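Local coordinates for HutD family protein (Pseudomonas aeruginosa, PDB 1YLL) that is of unknown function but belongs to the HutD family of cupin-like proteins and may be linked to histidine utilization, at residues R123-G137 with Q178-A192. Residues are numbered along the deposited sequence; the frame is centred on the assembly and turned at random.
Sequences RLQWLRVEGELDWHG and QHWRLTAHEPAWVCA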
# COMPACT_ATOMS: atom_id res chain seq x y z
N ARG D 123 -16.04 -17.30 10.73
CA ARG D 123 -14.68 -17.68 11.12
C ARG D 123 -14.25 -16.51 12.02
O ARG D 123 -14.57 -15.35 11.74
CB ARG D 123 -13.75 -17.78 9.92
CG ARG D 123 -12.39 -18.36 10.28
CD ARG D 123 -11.47 -18.29 9.09
NE ARG D 123 -10.23 -19.03 9.35
CZ ARG D 123 -9.18 -18.57 10.05
NH1 ARG D 123 -9.17 -17.35 10.58
NH2 ARG D 123 -8.13 -19.36 10.21
N LEU D 124 -13.56 -16.82 13.10
CA LEU D 124 -13.12 -15.75 13.98
C LEU D 124 -11.76 -16.12 14.50
O LEU D 124 -11.57 -17.23 15.04
CB LEU D 124 -14.11 -15.56 15.14
CG LEU D 124 -13.73 -14.45 16.13
CD1 LEU D 124 -15.03 -13.82 16.73
CD2 LEU D 124 -12.79 -14.94 17.26
N GLN D 125 -10.80 -15.20 14.36
CA GLN D 125 -9.45 -15.49 14.85
C GLN D 125 -8.69 -14.25 15.32
O GLN D 125 -8.65 -13.26 14.62
CB GLN D 125 -8.62 -16.16 13.73
CG GLN D 125 -7.20 -16.51 14.18
CD GLN D 125 -6.42 -17.32 13.20
OE1 GLN D 125 -6.78 -17.41 12.04
NE2 GLN D 125 -5.31 -17.91 13.66
N TRP D 126 -8.10 -14.33 16.51
CA TRP D 126 -7.27 -13.23 17.03
C TRP D 126 -5.89 -13.40 16.41
O TRP D 126 -5.34 -14.49 16.42
CB TRP D 126 -7.16 -13.34 18.56
CG TRP D 126 -8.37 -12.78 19.21
CD1 TRP D 126 -9.47 -13.49 19.68
CD2 TRP D 126 -8.65 -11.41 19.45
NE1 TRP D 126 -10.39 -12.63 20.20
CE2 TRP D 126 -9.93 -11.35 20.07
CE3 TRP D 126 -7.96 -10.22 19.20
CZ2 TRP D 126 -10.52 -10.14 20.44
CZ3 TRP D 126 -8.55 -9.02 19.57
CH2 TRP D 126 -9.80 -8.98 20.18
N LEU D 127 -5.37 -12.31 15.84
CA LEU D 127 -4.06 -12.31 15.18
C LEU D 127 -3.20 -11.20 15.76
O LEU D 127 -3.67 -10.09 15.94
CB LEU D 127 -4.27 -12.06 13.70
CG LEU D 127 -5.11 -13.11 12.96
CD1 LEU D 127 -5.57 -12.56 11.60
CD2 LEU D 127 -4.29 -14.37 12.79
N ARG D 128 -1.92 -11.49 16.05
CA ARG D 128 -1.05 -10.43 16.57
C ARG D 128 -0.23 -9.98 15.37
O ARG D 128 0.54 -10.77 14.81
CB ARG D 128 -0.10 -10.95 17.64
CG ARG D 128 0.65 -9.81 18.36
CD ARG D 128 1.50 -10.35 19.52
NE ARG D 128 2.00 -9.28 20.39
CZ ARG D 128 3.28 -8.92 20.48
NH1 ARG D 128 3.63 -7.94 21.31
NH2 ARG D 128 4.19 -9.51 19.73
N VAL D 129 -0.43 -8.73 14.97
CA VAL D 129 0.27 -8.17 13.82
C VAL D 129 1.64 -7.65 14.29
O VAL D 129 1.72 -6.67 15.01
CB VAL D 129 -0.53 -7.03 13.17
CG1 VAL D 129 0.23 -6.52 11.94
CG2 VAL D 129 -1.91 -7.51 12.73
N GLU D 130 2.69 -8.36 13.89
CA GLU D 130 4.06 -8.01 14.26
C GLU D 130 4.78 -7.63 12.98
O GLU D 130 5.36 -8.47 12.30
CB GLU D 130 4.73 -9.21 14.91
CG GLU D 130 4.18 -9.53 16.29
CD GLU D 130 4.79 -10.79 16.87
OE1 GLU D 130 5.97 -11.08 16.55
OE2 GLU D 130 4.09 -11.48 17.65
N GLY D 131 4.70 -6.35 12.65
CA GLY D 131 5.33 -5.87 11.45
C GLY D 131 4.37 -6.03 10.30
O GLY D 131 3.83 -5.05 9.80
N GLU D 132 4.13 -7.27 9.89
CA GLU D 132 3.24 -7.50 8.74
C GLU D 132 2.67 -8.91 8.76
O GLU D 132 3.29 -9.83 9.30
CB GLU D 132 4.06 -7.29 7.47
CG GLU D 132 3.38 -7.43 6.12
CD GLU D 132 4.37 -7.15 4.97
OE1 GLU D 132 5.35 -7.92 4.82
OE2 GLU D 132 4.18 -6.16 4.22
N LEU D 133 1.48 -9.06 8.19
CA LEU D 133 0.87 -10.38 8.04
C LEU D 133 -0.14 -10.26 6.92
O LEU D 133 -0.64 -9.17 6.67
CB LEU D 133 0.21 -10.85 9.35
CG LEU D 133 -1.12 -10.34 9.91
CD1 LEU D 133 -2.29 -10.74 9.02
CD2 LEU D 133 -1.33 -10.97 11.33
N ASP D 134 -0.44 -11.37 6.23
CA ASP D 134 -1.40 -11.33 5.14
C ASP D 134 -2.07 -12.68 4.98
O ASP D 134 -1.59 -13.70 5.50
CB ASP D 134 -0.71 -10.97 3.81
CG ASP D 134 0.11 -12.12 3.22
OD1 ASP D 134 1.02 -12.64 3.90
OD2 ASP D 134 -0.16 -12.51 2.07
N TRP D 135 -3.21 -12.69 4.31
CA TRP D 135 -3.89 -13.94 4.01
C TRP D 135 -4.73 -13.70 2.77
O TRP D 135 -4.91 -12.55 2.35
CB TRP D 135 -4.80 -14.39 5.18
CG TRP D 135 -6.08 -13.63 5.36
CD1 TRP D 135 -7.28 -13.93 4.78
CD2 TRP D 135 -6.28 -12.47 6.16
NE1 TRP D 135 -8.23 -13.02 5.19
CE2 TRP D 135 -7.65 -12.12 6.04
CE3 TRP D 135 -5.45 -11.69 6.98
CZ2 TRP D 135 -8.21 -11.01 6.70
CZ3 TRP D 135 -6.01 -10.58 7.64
CH2 TRP D 135 -7.38 -10.26 7.50
N HIS D 136 -5.16 -14.79 2.14
CA HIS D 136 -6.06 -14.70 0.98
C HIS D 136 -7.36 -15.35 1.41
O HIS D 136 -7.33 -16.40 2.04
CB HIS D 136 -5.52 -15.46 -0.23
CG HIS D 136 -4.31 -14.84 -0.85
ND1 HIS D 136 -4.34 -14.18 -2.08
CD2 HIS D 136 -3.03 -14.78 -0.43
CE1 HIS D 136 -3.12 -13.75 -2.37
NE2 HIS D 136 -2.31 -14.10 -1.39
N GLY D 137 -8.49 -14.75 1.08
CA GLY D 137 -9.75 -15.39 1.46
C GLY D 137 -10.87 -15.01 0.53
O GLY D 137 -10.82 -13.96 -0.06
N GLN D 178 -9.71 -12.52 -2.18
CA GLN D 178 -9.15 -11.26 -1.73
C GLN D 178 -7.81 -11.44 -1.06
O GLN D 178 -7.60 -12.41 -0.31
CB GLN D 178 -10.09 -10.58 -0.72
CG GLN D 178 -11.57 -10.51 -1.14
CD GLN D 178 -11.79 -9.66 -2.40
OE1 GLN D 178 -12.66 -9.97 -3.23
NE2 GLN D 178 -11.02 -8.60 -2.54
N HIS D 179 -6.90 -10.50 -1.29
CA HIS D 179 -5.60 -10.54 -0.65
C HIS D 179 -5.54 -9.42 0.37
O HIS D 179 -5.51 -8.23 0.03
CB HIS D 179 -4.45 -10.41 -1.66
CG HIS D 179 -3.11 -10.59 -1.04
ND1 HIS D 179 -1.94 -10.24 -1.68
CD2 HIS D 179 -2.75 -11.07 0.17
CE1 HIS D 179 -0.91 -10.49 -0.88
NE2 HIS D 179 -1.38 -11.00 0.25
N TRP D 180 -5.58 -9.79 1.65
CA TRP D 180 -5.54 -8.83 2.75
C TRP D 180 -4.18 -8.78 3.42
O TRP D 180 -3.62 -9.82 3.76
CB TRP D 180 -6.56 -9.23 3.84
CG TRP D 180 -7.98 -9.19 3.42
CD1 TRP D 180 -8.76 -10.24 3.01
CD2 TRP D 180 -8.81 -8.04 3.40
NE1 TRP D 180 -10.03 -9.80 2.76
CE2 TRP D 180 -10.09 -8.45 2.99
CE3 TRP D 180 -8.59 -6.68 3.70
CZ2 TRP D 180 -11.17 -7.56 2.87
CZ3 TRP D 180 -9.67 -5.78 3.59
CH2 TRP D 180 -10.93 -6.23 3.17
N ARG D 181 -3.68 -7.56 3.66
CA ARG D 181 -2.39 -7.41 4.33
C ARG D 181 -2.50 -6.38 5.45
O ARG D 181 -3.05 -5.31 5.25
CB ARG D 181 -1.30 -6.99 3.34
CG ARG D 181 0.07 -6.87 4.04
CD ARG D 181 1.17 -6.37 3.10
NE ARG D 181 1.32 -7.23 1.94
CZ ARG D 181 1.76 -8.49 1.98
NH1 ARG D 181 2.10 -9.04 3.14
NH2 ARG D 181 1.84 -9.20 0.86
N LEU D 182 -2.00 -6.71 6.63
CA LEU D 182 -2.04 -5.77 7.74
C LEU D 182 -0.61 -5.47 8.13
O LEU D 182 0.26 -6.34 8.10
CB LEU D 182 -2.73 -6.39 8.95
CG LEU D 182 -4.11 -6.98 8.68
CD1 LEU D 182 -4.60 -7.61 9.98
CD2 LEU D 182 -5.06 -5.95 8.21
N THR D 183 -0.38 -4.23 8.53
CA THR D 183 0.94 -3.83 8.96
C THR D 183 0.84 -3.00 10.23
O THR D 183 -0.16 -2.32 10.46
CB THR D 183 1.63 -3.04 7.85
OG1 THR D 183 2.92 -2.63 8.30
CG2 THR D 183 0.81 -1.84 7.49
N ALA D 184 1.86 -3.09 11.09
CA ALA D 184 1.87 -2.33 12.33
C ALA D 184 3.30 -2.06 12.79
O ALA D 184 4.17 -2.90 12.61
CB ALA D 184 1.11 -3.09 13.40
N HIS D 185 3.55 -0.90 13.38
CA HIS D 185 4.89 -0.55 13.87
C HIS D 185 5.17 -1.23 15.21
O HIS D 185 6.22 -1.86 15.40
CB HIS D 185 5.02 0.96 14.02
CG HIS D 185 5.18 1.69 12.72
ND1 HIS D 185 4.45 1.37 11.59
CD2 HIS D 185 5.97 2.73 12.37
CE1 HIS D 185 4.78 2.18 10.61
NE2 HIS D 185 5.70 3.02 11.05
N GLU D 186 4.22 -1.08 16.13
CA GLU D 186 4.30 -1.69 17.45
C GLU D 186 3.29 -2.84 17.29
O GLU D 186 2.26 -2.65 16.65
CB GLU D 186 3.83 -0.68 18.51
CG GLU D 186 3.62 -1.20 19.95
CD GLU D 186 4.91 -1.49 20.73
OE1 GLU D 186 5.87 -0.69 20.66
OE2 GLU D 186 4.95 -2.52 21.45
N PRO D 187 3.61 -4.05 17.81
CA PRO D 187 2.71 -5.20 17.70
C PRO D 187 1.30 -4.89 18.16
O PRO D 187 1.09 -4.26 19.20
CB PRO D 187 3.39 -6.24 18.56
CG PRO D 187 4.85 -5.98 18.24
CD PRO D 187 4.93 -4.46 18.33
N ALA D 188 0.33 -5.34 17.38
CA ALA D 188 -1.04 -5.04 17.73
C ALA D 188 -1.91 -6.23 17.43
O ALA D 188 -1.76 -6.88 16.39
CB ALA D 188 -1.53 -3.83 16.95
N TRP D 189 -2.79 -6.52 18.38
CA TRP D 189 -3.71 -7.62 18.26
C TRP D 189 -4.95 -7.15 17.53
O TRP D 189 -5.45 -6.06 17.79
CB TRP D 189 -4.12 -8.10 19.65
CG TRP D 189 -3.16 -9.04 20.30
CD1 TRP D 189 -2.23 -8.74 21.29
CD2 TRP D 189 -3.02 -10.43 20.03
NE1 TRP D 189 -1.53 -9.87 21.63
CE2 TRP D 189 -1.99 -10.92 20.88
CE3 TRP D 189 -3.66 -11.33 19.15
CZ2 TRP D 189 -1.60 -12.26 20.87
CZ3 TRP D 189 -3.26 -12.65 19.13
CH2 TRP D 189 -2.24 -13.12 19.99
N VAL D 190 -5.41 -7.98 16.60
CA VAL D 190 -6.64 -7.72 15.84
C VAL D 190 -7.48 -8.98 15.84
O VAL D 190 -6.97 -10.05 16.10
CB VAL D 190 -6.34 -7.34 14.33
CG1 VAL D 190 -5.47 -6.07 14.27
CG2 VAL D 190 -5.62 -8.44 13.65
N CYS D 191 -8.79 -8.83 15.60
CA CYS D 191 -9.65 -10.00 15.52
C CYS D 191 -10.27 -9.95 14.13
O CYS D 191 -10.97 -8.97 13.78
CB CYS D 191 -10.70 -9.98 16.59
SG CYS D 191 -11.60 -11.59 16.67
N ALA D 192 -9.98 -10.97 13.35
CA ALA D 192 -10.49 -11.07 11.99
C ALA D 192 -11.74 -11.94 12.04
O ALA D 192 -11.65 -13.11 12.41
CB ALA D 192 -9.44 -11.72 11.11
O HOH W 1 -11.10 -15.11 10.32
O HOH W 2 0.60 -6.45 21.20
O HOH W 3 1.98 -12.57 0.26
O HOH W 4 -12.12 -12.04 1.92
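The imidazoles of His136 and His179 lie face against face in an offset stack, their planes only 9° apart and centroids 4.0 Å apart. His179 turns its NE2 to Asp134 and gives OD2 a hydrogen bond of 2.7 Å, on the anti side of the carboxylate. CG of Asp134 sits between its backbone N and carbonyl carbon (chi1 74°), which brings the carboxylate beside the ring. The guanidinium of Arg181 has the CB of Asp134 over one face. Its salt bridges to Asp134 and Glu132 are long, and the Glu132 oxygen lies well out of the guanidinium plane.

Trp135 points to the other side of the same strand pair. CB of Trp180 stands over its six-membered ring, 3.7 Å from the centroid. The indole planes are roughly parallel, but the rings are displaced until they scarcely overlap. Leu182 CD1 meets the edge of the Trp135 ring.

Both segments turn a corner, at 130-131 and at 185-186. Two antiparallel pairings, 123-129 with 187-192 and 132-137 with 178-184, thus follow one another, consistent with the beta-barrel of the cupin clan. At the corner Gly131 O accepts from both Ala184 N and Thr183 OG1. Val129 packs CG2 on Leu182 CD1 and CG1 on Ala184 CB.

In strand pair 123-129 with 187-192, CB of Cys191 sits over the six-membered ring of Trp126, 3.6 Å from its centroid. SG reaches over the five-membered ring. Trp126 NE1 is hydrogen-bonded to Ser66 OG. Arg128 CB lies over the face of Trp189. Pro187 CB covers one face of the Arg128 guanidinium. NH2 of Arg128 makes a salt bridge of 2.9 Å to Glu130 OE2, which lies in the guanidinium plane but is approached from above the carboxylate. Strands of a second subunit pair with Arg123-Leu124 and His136-Gly137, and Trp135 makes a cation-pi contact with Arg123 of that subunit.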